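Long-range contacts in polyphosphate kinase (Porphyromonas gingivalis, PDB 2O8R), which probably catalyses the reversible transfer of the terminal phosphate of ATP onto a growing chain of inorganic polyphosphate: residues P434-H439 with N625-A630; L546-V551 with R621-R626; L590-L595 with P675-A680; R651-A656 with S671-V676. The protein carries 3 engineered substitutions. One frame throughout, in Å; residues are numbered along the deposited sequence.

Interaction 1 of 4, residues P434-H439 with N625-A630; sequences PGLKVH and NRIETA. With SO4 (sulfate ion), chain F.
The guanidinium of Arg626 lies on one face of the His439 imidazole, the group centres 3.9 Å apart and the planes inclined by 29°, with NH1 over the middle of the ring. Two acceptors sit near the ring edge. Glu628 OE1 takes a hydrogen bond from His439 ND1 at 2.8 Å, met on the syn side of the carboxylate, while a sulfate, most likely picked up from the crystallisation medium, accepts a weak bond from His439 NE2 through O3 at 3.2 Å. Glu628 OE2 turns to Arg626 NE in a salt bridge whose hydrogen bond is weak, so one carboxylate holds both members of the stack; Ser615 also bonds to OE1. The imidazole reaches them because CG stands anti to the backbone N (chi1 -171°). Lys437 NZ comes to the edge of the guanidinium, 3.4 Å from Arg626 CD. On the backbone, a single beta bridge pairs Val438 with Ile627: Ile627 N donates to Lys437 O (3.1 Å) and His439 N to Ile627 O (2.9 Å). Leu436 and Ile627 lie side by side, CD1 to CD1 at 3.8 Å. With His597 and Arg599 also bonded to the sulfate, this is consistent with the phosphate pocket between two phospholipase D-like domains, where His439 is the predicted phosphohistidine.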
loop_
_atom_site.group_PDB
_atom_site.type_symbol
_atom_site.label_atom_id
_atom_site.label_comp_id
_atom_site.label_asym_id
_atom_site.label_seq_id
_atom_site.Cartn_x
_atom_site.Cartn_y
_atom_site.Cartn_z
ATOM N N PRO A 434 6.766 -14.647 23.012
ATOM C CA PRO A 434 8.084 -14.203 23.501
ATOM C C PRO A 434 9.086 -15.265 23.981
ATOM O O PRO A 434 8.732 -16.158 24.756
ATOM C CB PRO A 434 7.707 -13.266 24.652
ATOM C CG PRO A 434 6.333 -12.701 24.246
ATOM C CD PRO A 434 5.812 -13.524 23.081
ATOM N N GLY A 435 10.331 -15.145 23.522
ATOM C CA GLY A 435 11.402 -16.059 23.922
ATOM C C GLY A 435 12.179 -16.613 22.742
ATOM O O GLY A 435 13.367 -16.330 22.572
ATOM N N LEU A 436 11.503 -17.429 21.940
ATOM C CA LEU A 436 12.045 -17.867 20.666
ATOM C C LEU A 436 11.183 -17.304 19.537
ATOM O O LEU A 436 9.990 -17.593 19.456
ATOM C CB LEU A 436 12.157 -19.401 20.598
ATOM C CG LEU A 436 10.994 -20.330 20.975
ATOM C CD1 LEU A 436 10.203 -20.765 19.745
ATOM C CD2 LEU A 436 11.510 -21.556 21.720
ATOM N N LYS A 437 11.774 -16.456 18.701
ATOM C CA LYS A 437 11.098 -16.043 17.486
ATOM C C LYS A 437 11.626 -16.916 16.356
ATOM O O LYS A 437 12.828 -17.166 16.270
ATOM C CB LYS A 437 11.250 -14.539 17.224
ATOM C CG LYS A 437 12.678 -13.993 17.200
ATOM C CD LYS A 437 12.703 -12.486 17.489
ATOM C CE LYS A 437 13.905 -11.771 16.856
ATOM N NZ LYS A 437 15.213 -12.074 17.498
ATOM N N VAL A 438 10.723 -17.431 15.525
ATOM C CA VAL A 438 11.103 -18.419 14.514
ATOM C C VAL A 438 11.652 -17.737 13.266
ATOM O O VAL A 438 10.912 -17.180 12.451
ATOM C CB VAL A 438 9.933 -19.369 14.156
ATOM C CG1 VAL A 438 10.325 -20.344 13.047
ATOM C CG2 VAL A 438 9.484 -20.130 15.387
ATOM N N HIS A 439 12.965 -17.789 13.124
ATOM C CA HIS A 439 13.612 -17.172 11.986
ATOM C C HIS A 439 13.745 -18.173 10.839
ATOM O O HIS A 439 14.009 -17.784 9.708
ATOM C CB HIS A 439 14.966 -16.602 12.406
ATOM C CG HIS A 439 15.618 -15.766 11.358
ATOM N ND1 HIS A 439 16.650 -16.230 10.573
ATOM C CD2 HIS A 439 15.376 -14.498 10.950
ATOM C CE1 HIS A 439 17.023 -15.282 9.734
ATOM N NE2 HIS A 439 16.269 -14.220 9.944
ATOM N N ASN A 625 18.937 -17.152 20.837
ATOM C CA ASN A 625 17.588 -16.604 21.041
ATOM C C ASN A 625 16.518 -17.118 20.076
ATOM O O ASN A 625 15.393 -17.416 20.482
ATOM C CB ASN A 625 17.614 -15.076 20.988
ATOM C CG ASN A 625 18.500 -14.475 22.044
ATOM O OD1 ASN A 625 19.498 -15.070 22.447
ATOM N ND2 ASN A 625 18.142 -13.285 22.505
ATOM N N ARG A 626 16.869 -17.205 18.799
ATOM C CA ARG A 626 15.931 -17.592 17.755
ATOM C C ARG A 626 15.833 -19.103 17.535
ATOM O O ARG A 626 16.741 -19.859 17.883
ATOM C CB ARG A 626 16.335 -16.925 16.432
ATOM C CG ARG A 626 15.958 -15.464 16.328
ATOM C CD ARG A 626 17.163 -14.569 16.246
ATOM N NE ARG A 626 17.731 -14.579 14.900
ATOM C CZ ARG A 626 17.362 -13.764 13.915
ATOM N NH1 ARG A 626 17.945 -13.857 12.727
ATOM N NH2 ARG A 626 16.416 -12.853 14.110
ATOM N N ILE A 627 14.734 -19.548 16.936
ATOM C CA ILE A 627 14.766 -20.858 16.312
ATOM C C ILE A 627 15.134 -20.729 14.824
ATOM O O ILE A 627 14.451 -20.058 14.040
ATOM C CB ILE A 627 13.499 -21.704 16.602
ATOM C CG1 ILE A 627 13.702 -22.468 17.923
ATOM C CG2 ILE A 627 13.210 -22.689 15.463
ATOM C CD1 ILE A 627 12.574 -23.388 18.306
ATOM N N GLU A 628 16.255 -21.352 14.473
ATOM C CA GLU A 628 16.828 -21.280 13.132
ATOM C C GLU A 628 16.939 -22.676 12.550
ATOM O O GLU A 628 16.770 -23.669 13.257
ATOM C CB GLU A 628 18.245 -20.699 13.199
ATOM C CG GLU A 628 18.368 -19.384 13.937
ATOM C CD GLU A 628 18.132 -18.168 13.055
ATOM O OE1 GLU A 628 17.929 -18.324 11.837
ATOM O OE2 GLU A 628 18.170 -17.042 13.590
ATOM N N THR A 629 17.251 -22.755 11.264
ATOM C CA THR A 629 17.557 -24.042 10.647
ATOM C C THR A 629 18.856 -24.047 9.863
ATOM O O THR A 629 19.288 -23.023 9.325
ATOM C CB THR A 629 16.449 -24.526 9.702
ATOM O OG1 THR A 629 16.140 -23.496 8.744
ATOM C CG2 THR A 629 15.220 -24.907 10.488
ATOM N N ALA A 630 19.477 -25.219 9.811
ATOM C CA ALA A 630 20.519 -25.484 8.838
ATOM C C ALA A 630 20.299 -26.884 8.292
ATOM O O ALA A 630 19.886 -27.796 9.017
ATOM C CB ALA A 630 21.896 -25.348 9.454
HETATM S S SO4 F . 16.800 -12.074 7.351
HETATM O O1 SO4 F . 16.990 -11.329 6.109
HETATM O O2 SO4 F . 17.457 -11.348 8.449
HETATM O O3 SO4 F . 15.370 -12.199 7.627
HETATM O O4 SO4 F . 17.317 -13.430 7.192
#

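Interaction 2 of 4, residues L546-V551 with R621-R626; sequences LQDKNV and RNLYNR
The backbones stay well apart, Asp548 and Leu623 making the nearest CA pair at 8.4 Å, and no hydrogen bond runs between residues 546-551 and 621-626, which meet through side chains. The CD1 methyl of Leu623 makes the closest apolar contact, 3.6 Å from Val551 CG2, and lies 3.7 Å from the carboxylate carbon CG of Asp548, thus resting against an apolar branch and a flat polar group at once. Tyr624 approaches the same carboxylate differently: OD1 of Asp548 lies in the plane of the phenol ring at its edge, 3.6 Å from CE2, where the slightly positive ring hydrogens face the oxygen. The two planes are turned 50° against each other.

Asp548 is the N-cap of helix 549-560, the helix of a beta-alpha-beta crossover between the parallel strands 538-543 and 564-569. With chi1 at -177° the carboxylate swings away from its own N, and OD2 comes over the first turn to accept from Val551 N at 2.9 Å in a nearly straight bond of 168°. One oxygen is therefore spent on the helix start and the other is turned to Tyr624. Behind Leu623, Met516 and Ile520 of helix 516-532 extend the apolar surface, while Gln547 OE1 accepts from Lys620 N and the backbones of Gln547 and Asp548 bond to Trp618.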
loop_
_atom_site.group_PDB
_atom_site.type_symbol
_atom_site.label_atom_id
_atom_site.label_comp_id
_atom_site.label_asym_id
_atom_site.label_seq_id
_atom_site.Cartn_x
_atom_site.Cartn_y
_atom_site.Cartn_z
ATOM N N LEU A 546 28.997 -12.232 11.084
ATOM C CA LEU A 546 29.756 -13.007 12.054
ATOM C C LEU A 546 30.152 -12.117 13.237
ATOM O O LEU A 546 30.899 -11.142 13.097
ATOM C CB LEU A 546 30.995 -13.620 11.406
ATOM C CG LEU A 546 31.880 -14.421 12.357
ATOM C CD1 LEU A 546 31.081 -15.520 13.006
ATOM C CD2 LEU A 546 33.085 -14.981 11.620
ATOM N N GLN A 547 29.651 -12.463 14.411
ATOM C CA GLN A 547 29.780 -11.583 15.550
ATOM C C GLN A 547 29.895 -12.378 16.855
ATOM O O GLN A 547 30.389 -11.857 17.856
ATOM C CB GLN A 547 28.575 -10.628 15.559
ATOM C CG GLN A 547 28.572 -9.538 16.610
ATOM C CD GLN A 547 27.865 -9.952 17.880
ATOM O OE1 GLN A 547 27.260 -11.024 17.951
ATOM N NE2 GLN A 547 27.938 -9.101 18.895
ATOM N N ASP A 548 29.450 -13.634 16.849
ATOM C CA ASP A 548 29.454 -14.433 18.070
ATOM C C ASP A 548 30.846 -14.758 18.581
ATOM O O ASP A 548 31.574 -15.519 17.947
ATOM C CB ASP A 548 28.683 -15.734 17.896
ATOM C CG ASP A 548 28.631 -16.540 19.184
ATOM O OD1 ASP A 548 27.842 -16.174 20.083
ATOM O OD2 ASP A 548 29.387 -17.524 19.312
ATOM N N LYS A 549 31.185 -14.212 19.751
ATOM C CA LYS A 549 32.511 -14.395 20.363
ATOM C C LYS A 549 32.961 -15.847 20.449
ATOM O O LYS A 549 34.135 -16.139 20.234
ATOM C CB LYS A 549 32.571 -13.778 21.762
ATOM C CG LYS A 549 32.842 -12.290 21.804
ATOM C CD LYS A 549 32.982 -11.841 23.252
ATOM C CE LYS A 549 32.792 -10.341 23.429
ATOM N NZ LYS A 549 31.362 -9.910 23.344
ATOM N N ASN A 550 32.041 -16.754 20.757
ATOM C CA ASN A 550 32.425 -18.146 20.925
ATOM C C ASN A 550 32.839 -18.809 19.635
ATOM O O ASN A 550 33.937 -19.351 19.548
ATOM C CB ASN A 550 31.352 -18.946 21.644
ATOM C CG ASN A 550 31.379 -18.720 23.140
ATOM O OD1 ASN A 550 31.756 -17.642 23.617
ATOM N ND2 ASN A 550 30.989 -19.740 23.898
ATOM N N VAL A 551 31.985 -18.732 18.623
ATOM C CA VAL A 551 32.300 -19.352 17.342
ATOM C C VAL A 551 33.536 -18.697 16.732
ATOM O O VAL A 551 34.354 -19.373 16.117
ATOM C CB VAL A 551 31.127 -19.291 16.344
ATOM C CG1 VAL A 551 31.342 -20.296 15.263
ATOM C CG2 VAL A 551 29.850 -19.613 17.027
ATOM N N ARG A 621 22.565 -13.345 19.162
ATOM C CA ARG A 621 21.112 -13.597 19.134
ATOM C C ARG A 621 20.647 -14.739 18.207
ATOM O O ARG A 621 19.629 -15.372 18.473
ATOM C CB ARG A 621 20.321 -12.304 18.848
ATOM C CG ARG A 621 19.840 -11.573 20.128
ATOM C CD ARG A 621 18.841 -10.441 19.851
ATOM N NE ARG A 621 17.444 -10.885 19.719
ATOM C CZ ARG A 621 16.490 -10.686 20.632
ATOM N NH1 ARG A 621 16.764 -10.054 21.766
ATOM N NH2 ARG A 621 15.255 -11.118 20.417
ATOM N N ASN A 622 21.398 -15.013 17.142
ATOM C CA ASN A 622 21.027 -16.062 16.191
ATOM C C ASN A 622 21.167 -17.492 16.720
ATOM O O ASN A 622 20.252 -18.297 16.567
ATOM C CB ASN A 622 21.827 -15.911 14.903
ATOM C CG ASN A 622 21.391 -14.720 14.082
ATOM O OD1 ASN A 622 20.720 -13.818 14.578
ATOM N ND2 ASN A 622 21.779 -14.706 12.816
ATOM N N LEU A 623 22.301 -17.802 17.345
ATOM C CA LEU A 623 22.579 -19.166 17.804
ATOM C C LEU A 623 21.929 -19.519 19.145
ATOM O O LEU A 623 21.995 -20.673 19.570
ATOM C CB LEU A 623 24.091 -19.410 17.897
ATOM C CG LEU A 623 24.994 -19.098 16.694
ATOM C CD1 LEU A 623 26.352 -18.594 17.146
ATOM C CD2 LEU A 623 25.154 -20.293 15.782
ATOM N N TYR A 624 21.312 -18.539 19.807
ATOM C CA TYR A 624 20.762 -18.752 21.151
ATOM C C TYR A 624 19.312 -18.309 21.373
ATOM O O TYR A 624 18.543 -19.013 22.024
ATOM C CB TYR A 624 21.679 -18.122 22.201
ATOM C CG TYR A 624 23.104 -18.641 22.160
ATOM C CD1 TYR A 624 23.404 -19.947 22.544
ATOM C CD2 TYR A 624 24.150 -17.825 21.737
ATOM C CE1 TYR A 624 24.711 -20.426 22.507
ATOM C CE2 TYR A 624 25.459 -18.291 21.695
ATOM C CZ TYR A 624 25.733 -19.592 22.085
ATOM O OH TYR A 624 27.027 -20.059 22.048
ATOM N N ASN A 625 18.937 -17.152 20.837
ATOM C CA ASN A 625 17.588 -16.604 21.041
ATOM C C ASN A 625 16.518 -17.118 20.076
ATOM O O ASN A 625 15.393 -17.416 20.482
ATOM C CB ASN A 625 17.614 -15.076 20.988
ATOM C CG ASN A 625 18.500 -14.475 22.044
ATOM O OD1 ASN A 625 19.498 -15.070 22.447
ATOM N ND2 ASN A 625 18.142 -13.285 22.505
ATOM N N ARG A 626 16.869 -17.205 18.799
ATOM C CA ARG A 626 15.931 -17.592 17.755
ATOM C C ARG A 626 15.833 -19.103 17.535
ATOM O O ARG A 626 16.741 -19.859 17.883
ATOM C CB ARG A 626 16.335 -16.925 16.432
ATOM C CG ARG A 626 15.958 -15.464 16.328
ATOM C CD ARG A 626 17.163 -14.569 16.246
ATOM N NE ARG A 626 17.731 -14.579 14.900
ATOM C CZ ARG A 626 17.362 -13.764 13.915
ATOM N NH1 ARG A 626 17.945 -13.857 12.727
ATOM N NH2 ARG A 626 16.416 -12.853 14.110
#

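Interaction 3 of 4, residues L590-L595 with P675-A680; sequences LVDMYL and PVRAQA
The loop leaving strand 585-589 passes the first turn of helix 678-691 without backbone pairing, Asp592 and Gln679 having the nearest CA atoms at 7.6 Å. The gap is bridged by Gln679, whose extended chain beyond CG delivers its amide to the backbone of one residue. OE1 accepts from Tyr594 N at 3.0 Å in a bond of 165°, and NE2 donates to Tyr594 O at 3.1 Å, reaching that carbonyl from above its plane, so that the side chain meets both backbone polar atoms of Tyr594. A further bond from NE2 to Glu596 helps fix the rotation of the amide. Its flat end is also packed between side chains: Asp592 CB is 3.4 Å from OE1, and Tyr594 CB is 3.3 Å from NE2.

Just beyond Tyr594 the chain enters strand 595-596, which pairs in parallel with strand 474-481, so the loop gripped here carries a short strand of the second phospholipase D-like half onto the sheet of the first. Beside the amide, Arg677, the N-cap residue of the helix, reaches out along an extended chain and donates NE to the syn lone pair of Asp592 OD2, a salt bridge of 3.0 Å with the guanidinium and carboxylate planes 76° apart. Asp592 OD1 pairs with Lys655, so each carboxylate oxygen has a cationic partner. On the apolar side Leu590 CD2 rests 4.1 Å from Ala678 CB.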
loop_
_atom_site.group_PDB
_atom_site.type_symbol
_atom_site.label_atom_id
_atom_site.label_comp_id
_atom_site.label_asym_id
_atom_site.label_seq_id
_atom_site.Cartn_x
_atom_site.Cartn_y
_atom_site.Cartn_z
ATOM N N LEU A 590 31.775 -9.465 -0.184
ATOM C CA LEU A 590 31.242 -9.257 -1.516
ATOM C C LEU A 590 29.980 -8.414 -1.443
ATOM O O LEU A 590 28.983 -8.833 -0.854
ATOM C CB LEU A 590 30.944 -10.597 -2.194
ATOM C CG LEU A 590 30.393 -10.460 -3.614
ATOM C CD1 LEU A 590 31.385 -9.724 -4.509
ATOM C CD2 LEU A 590 30.019 -11.830 -4.191
ATOM N N VAL A 591 30.050 -7.222 -2.027
ATOM C CA VAL A 591 28.908 -6.319 -2.195
ATOM C C VAL A 591 28.818 -5.956 -3.678
ATOM O O VAL A 591 29.807 -5.537 -4.287
ATOM C CB VAL A 591 29.075 -5.035 -1.357
ATOM C CG1 VAL A 591 28.196 -3.888 -1.881
ATOM C CG2 VAL A 591 28.791 -5.320 0.093
ATOM N N ASP A 592 27.633 -6.144 -4.244
ATOM C CA ASP A 592 27.348 -5.889 -5.644
ATOM C C ASP A 592 25.851 -5.524 -5.697
ATOM O O ASP A 592 25.238 -5.260 -4.654
ATOM C CB ASP A 592 27.646 -7.155 -6.450
ATOM C CG ASP A 592 27.966 -6.890 -7.930
ATOM O OD1 ASP A 592 27.802 -5.756 -8.425
ATOM O OD2 ASP A 592 28.384 -7.851 -8.618
HETATM N N MSE A 593 25.261 -5.519 -6.892
HETATM C CA MSE A 593 23.860 -5.134 -7.056
HETATM C C MSE A 593 22.848 -5.986 -6.276
HETATM O O MSE A 593 21.883 -5.451 -5.722
HETATM C CB MSE A 593 23.487 -5.133 -8.527
HETATM C CG MSE A 593 22.207 -4.379 -8.798
HETATM SE SE MSE A 593 21.677 -4.413 -10.661
HETATM C CE MSE A 593 20.818 -2.656 -10.710
ATOM N N TYR A 594 23.058 -7.303 -6.252
ATOM C CA TYR A 594 22.202 -8.194 -5.485
ATOM C C TYR A 594 22.707 -8.244 -4.069
ATOM O O TYR A 594 23.909 -8.195 -3.835
ATOM C CB TYR A 594 22.202 -9.622 -6.044
ATOM C CG TYR A 594 21.784 -9.761 -7.486
ATOM C CD1 TYR A 594 20.842 -8.914 -8.052
ATOM C CD2 TYR A 594 22.307 -10.771 -8.271
ATOM C CE1 TYR A 594 20.473 -9.047 -9.354
ATOM C CE2 TYR A 594 21.934 -10.917 -9.570
ATOM C CZ TYR A 594 21.024 -10.054 -10.115
ATOM O OH TYR A 594 20.660 -10.209 -11.432
ATOM N N LEU A 595 21.792 -8.344 -3.117
ATOM C CA LEU A 595 22.203 -8.457 -1.734
ATOM C C LEU A 595 22.601 -9.910 -1.481
ATOM O O LEU A 595 21.792 -10.837 -1.634
ATOM C CB LEU A 595 21.102 -7.963 -0.799
ATOM C CG LEU A 595 21.389 -7.849 0.696
ATOM C CD1 LEU A 595 20.884 -6.539 1.291
ATOM C CD2 LEU A 595 20.751 -9.000 1.391
ATOM N N PRO A 675 39.125 -10.812 -15.915
ATOM C CA PRO A 675 38.074 -10.215 -15.099
ATOM C C PRO A 675 36.914 -11.161 -14.822
ATOM O O PRO A 675 36.405 -11.840 -15.724
ATOM C CB PRO A 675 37.599 -9.035 -15.949
ATOM C CG PRO A 675 38.110 -9.305 -17.310
ATOM C CD PRO A 675 39.396 -10.004 -17.112
ATOM N N VAL A 676 36.530 -11.220 -13.559
ATOM C CA VAL A 676 35.408 -12.035 -13.148
ATOM C C VAL A 676 34.649 -11.297 -12.062
ATOM O O VAL A 676 35.209 -10.945 -11.015
ATOM C CB VAL A 676 35.836 -13.468 -12.693
ATOM C CG1 VAL A 676 37.149 -13.449 -12.004
ATOM C CG2 VAL A 676 34.778 -14.116 -11.798
ATOM N N ARG A 677 33.384 -11.012 -12.352
ATOM C CA ARG A 677 32.485 -10.526 -11.332
ATOM C C ARG A 677 31.416 -11.589 -11.068
ATOM O O ARG A 677 30.718 -12.077 -11.980
ATOM C CB ARG A 677 31.955 -9.123 -11.649
ATOM C CG ARG A 677 30.503 -8.993 -11.864
ATOM C CD ARG A 677 30.063 -7.547 -11.721
ATOM N NE ARG A 677 28.608 -7.472 -11.616
ATOM C CZ ARG A 677 27.780 -7.560 -12.650
ATOM N NH1 ARG A 677 28.261 -7.712 -13.876
ATOM N NH2 ARG A 677 26.468 -7.495 -12.460
ATOM N N ALA A 678 31.350 -11.975 -9.798
ATOM C CA ALA A 678 30.666 -13.183 -9.389
ATOM C C ALA A 678 29.197 -13.223 -9.802
ATOM O O ALA A 678 28.694 -14.282 -10.175
ATOM C CB ALA A 678 30.831 -13.401 -7.884
ATOM N N GLN A 679 28.523 -12.075 -9.762
ATOM C CA GLN A 679 27.099 -12.035 -10.062
ATOM C C GLN A 679 26.826 -12.182 -11.554
ATOM O O GLN A 679 25.808 -12.760 -11.949
ATOM C CB GLN A 679 26.414 -10.813 -9.427
ATOM C CG GLN A 679 26.208 -10.981 -7.898
ATOM C CD GLN A 679 25.524 -9.784 -7.209
ATOM O OE1 GLN A 679 25.021 -8.865 -7.855
ATOM N NE2 GLN A 679 25.491 -9.816 -5.893
ATOM N N ALA A 680 27.747 -11.703 -12.385
ATOM C CA ALA A 680 27.672 -12.023 -13.812
ATOM C C ALA A 680 28.010 -13.499 -14.044
ATOM O O ALA A 680 27.233 -14.244 -14.639
ATOM C CB ALA A 680 28.586 -11.129 -14.615
#

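Interaction 4 of 4, residues R651-A656 with S671-V676; sequences RDNIKA and SDEKPV
Val676 O is met by two successive backbone amides: Asn653 N donates at 2.9 Å, in the carbonyl plane, and Ile654 N adds a weak, bent bond at 3.5 Å. The side chain of Asn653 returns the grip. With CG placed between the backbone N and the carbonyl carbon (chi1 45°), its amide faces the 673-676 backbone; OD1 accepts from Val676 N at 2.6 Å on a lone pair, and ND2 donates to Lys674 O at 3.1 Å along an almost straight line. ND2 also makes a weak bond to Glu673 OE2. Both polar ends of the amide are thus engaged, and the main chain of Val676 is bonded through its N and its O alike. Alongside, the Ile654 CD1 methyl lies 3.6 Å from Pro675 CB.

Asp652 shapes the loop 651-656. Its OD2 accepts from Ile654 N in an Asx turn, and also from Lys655 N and Ala656 N, which folds the chain between helix 636-651 and strand 657-659, while OD1 accepts from Ala678 N at the start of helix 678-691. The donors and acceptors around Asn653 define the orientation of its amide, and four backbone N-H groups converging on the Asp652 carboxylate would probably stabilise its ionised form.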
loop_
_atom_site.group_PDB
_atom_site.type_symbol
_atom_site.label_atom_id
_atom_site.label_comp_id
_atom_site.label_asym_id
_atom_site.label_seq_id
_atom_site.Cartn_x
_atom_site.Cartn_y
_atom_site.Cartn_z
ATOM N N ARG A 651 36.754 -16.082 -6.524
ATOM C CA ARG A 651 37.561 -15.768 -7.695
ATOM C C ARG A 651 37.290 -14.340 -8.179
ATOM O O ARG A 651 38.093 -13.789 -8.948
ATOM C CB ARG A 651 37.267 -16.776 -8.812
ATOM C CG ARG A 651 38.384 -16.985 -9.835
ATOM C CD ARG A 651 37.951 -17.952 -10.950
ATOM N NE ARG A 651 37.265 -19.122 -10.402
ATOM C CZ ARG A 651 36.400 -19.873 -11.078
ATOM N NH1 ARG A 651 36.110 -19.582 -12.342
ATOM N NH2 ARG A 651 35.817 -20.909 -10.492
ATOM N N ASP A 652 36.168 -13.753 -7.721
ATOM C CA ASP A 652 35.763 -12.379 -8.074
ATOM C C ASP A 652 36.872 -11.367 -7.881
ATOM O O ASP A 652 37.334 -11.154 -6.757
ATOM C CB ASP A 652 34.566 -11.918 -7.237
ATOM C CG ASP A 652 34.042 -10.525 -7.653
ATOM O OD1 ASP A 652 32.888 -10.447 -8.093
ATOM O OD2 ASP A 652 34.765 -9.507 -7.558
ATOM N N ASN A 653 37.278 -10.731 -8.973
ATOM C CA ASN A 653 38.232 -9.614 -8.906
ATOM C C ASN A 653 37.659 -8.246 -9.279
ATOM O O ASN A 653 38.435 -7.324 -9.531
ATOM C CB ASN A 653 39.445 -9.886 -9.799
ATOM C CG ASN A 653 39.062 -10.411 -11.167
ATOM O OD1 ASN A 653 37.936 -10.241 -11.623
ATOM N ND2 ASN A 653 40.002 -11.061 -11.829
ATOM N N ILE A 654 36.330 -8.107 -9.340
ATOM C CA ILE A 654 35.741 -6.818 -9.737
ATOM C C ILE A 654 34.989 -6.103 -8.613
ATOM O O ILE A 654 35.159 -4.910 -8.428
ATOM C CB ILE A 654 34.922 -6.904 -11.064
ATOM C CG1 ILE A 654 35.825 -6.586 -12.238
ATOM C CG2 ILE A 654 33.849 -5.854 -11.129
ATOM C CD1 ILE A 654 36.491 -7.762 -12.808
ATOM N N LYS A 655 34.192 -6.837 -7.852
ATOM C CA LYS A 655 33.415 -6.246 -6.763
ATOM C C LYS A 655 33.952 -6.634 -5.398
ATOM O O LYS A 655 33.843 -5.857 -4.449
ATOM C CB LYS A 655 31.923 -6.626 -6.871
ATOM C CG LYS A 655 31.204 -5.957 -8.060
ATOM C CD LYS A 655 31.512 -4.464 -8.105
ATOM C CE LYS A 655 30.946 -3.792 -9.334
ATOM N NZ LYS A 655 29.524 -3.380 -9.152
ATOM N N ALA A 656 34.523 -7.835 -5.310
ATOM C CA ALA A 656 34.967 -8.408 -4.035
ATOM C C ALA A 656 36.002 -7.559 -3.360
ATOM O O ALA A 656 36.900 -7.007 -4.010
ATOM C CB ALA A 656 35.519 -9.819 -4.219
ATOM N N SER A 671 44.664 -7.157 -12.752
ATOM C CA SER A 671 44.732 -7.099 -14.218
ATOM C C SER A 671 45.312 -8.354 -14.867
ATOM O O SER A 671 44.900 -8.730 -15.966
ATOM C CB SER A 671 45.554 -5.891 -14.671
ATOM O OG SER A 671 45.066 -4.694 -14.108
ATOM N N ASP A 672 46.269 -8.992 -14.198
ATOM C CA ASP A 672 46.907 -10.175 -14.762
ATOM C C ASP A 672 45.904 -11.286 -15.095
ATOM O O ASP A 672 45.987 -11.889 -16.159
ATOM C CB ASP A 672 48.019 -10.697 -13.849
ATOM C CG ASP A 672 49.270 -9.825 -13.881
ATOM O OD1 ASP A 672 49.375 -8.943 -14.766
ATOM O OD2 ASP A 672 50.152 -10.031 -13.015
ATOM N N GLU A 673 44.948 -11.534 -14.203
ATOM C CA GLU A 673 43.931 -12.558 -14.454
ATOM C C GLU A 673 42.764 -11.981 -15.252
ATOM O O GLU A 673 42.601 -10.766 -15.332
ATOM C CB GLU A 673 43.459 -13.215 -13.150
ATOM C CG GLU A 673 42.967 -12.235 -12.101
ATOM C CD GLU A 673 43.228 -12.695 -10.673
ATOM O OE1 GLU A 673 44.367 -13.131 -10.387
ATOM O OE2 GLU A 673 42.304 -12.594 -9.830
ATOM N N LYS A 674 41.974 -12.856 -15.868
ATOM C CA LYS A 674 40.820 -12.401 -16.618
ATOM C C LYS A 674 39.791 -11.931 -15.608
ATOM O O LYS A 674 39.649 -12.532 -14.541
ATOM C CB LYS A 674 40.257 -13.487 -17.556
ATOM C CG LYS A 674 39.580 -14.661 -16.871
ATOM C CD LYS A 674 38.651 -15.427 -17.809
ATOM C CE LYS A 674 37.196 -15.053 -17.585
ATOM N NZ LYS A 674 36.300 -15.872 -18.444
ATOM N N PRO A 675 39.125 -10.812 -15.915
ATOM C CA PRO A 675 38.074 -10.215 -15.099
ATOM C C PRO A 675 36.914 -11.161 -14.822
ATOM O O PRO A 675 36.405 -11.840 -15.724
ATOM C CB PRO A 675 37.599 -9.035 -15.949
ATOM C CG PRO A 675 38.110 -9.305 -17.310
ATOM C CD PRO A 675 39.396 -10.004 -17.112
ATOM N N VAL A 676 36.530 -11.220 -13.559
ATOM C CA VAL A 676 35.408 -12.035 -13.148
ATOM C C VAL A 676 34.649 -11.297 -12.062
ATOM O O VAL A 676 35.209 -10.945 -11.015
ATOM C CB VAL A 676 35.836 -13.468 -12.693
ATOM C CG1 VAL A 676 37.149 -13.449 -12.004
ATOM C CG2 VAL A 676 34.778 -14.116 -11.798
#

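Interactions 1 and 2 share Asn625 and Arg626 and touch, their centres about 12 Å apart; interactions 3 and 4 share Pro675 and Val676, with centres about 10 Å apart, and touch each other. The two pairs are separate, interaction 1 lying about 30 Å from interaction 3 between centres. Interaction 3 is the buried one; the others are partly buried, with interaction 4 farthest from the chain centre. The chemistry follows the place: stacked and charged groups around the anion site in interaction 1, apolar and ring-edge packing in interaction 2, a side-chain amide reading backbone in interactions 3 and 4. Interaction 1 joins the two phospholipase D-like halves, whereas interactions 2 and 4 join parts of the second half.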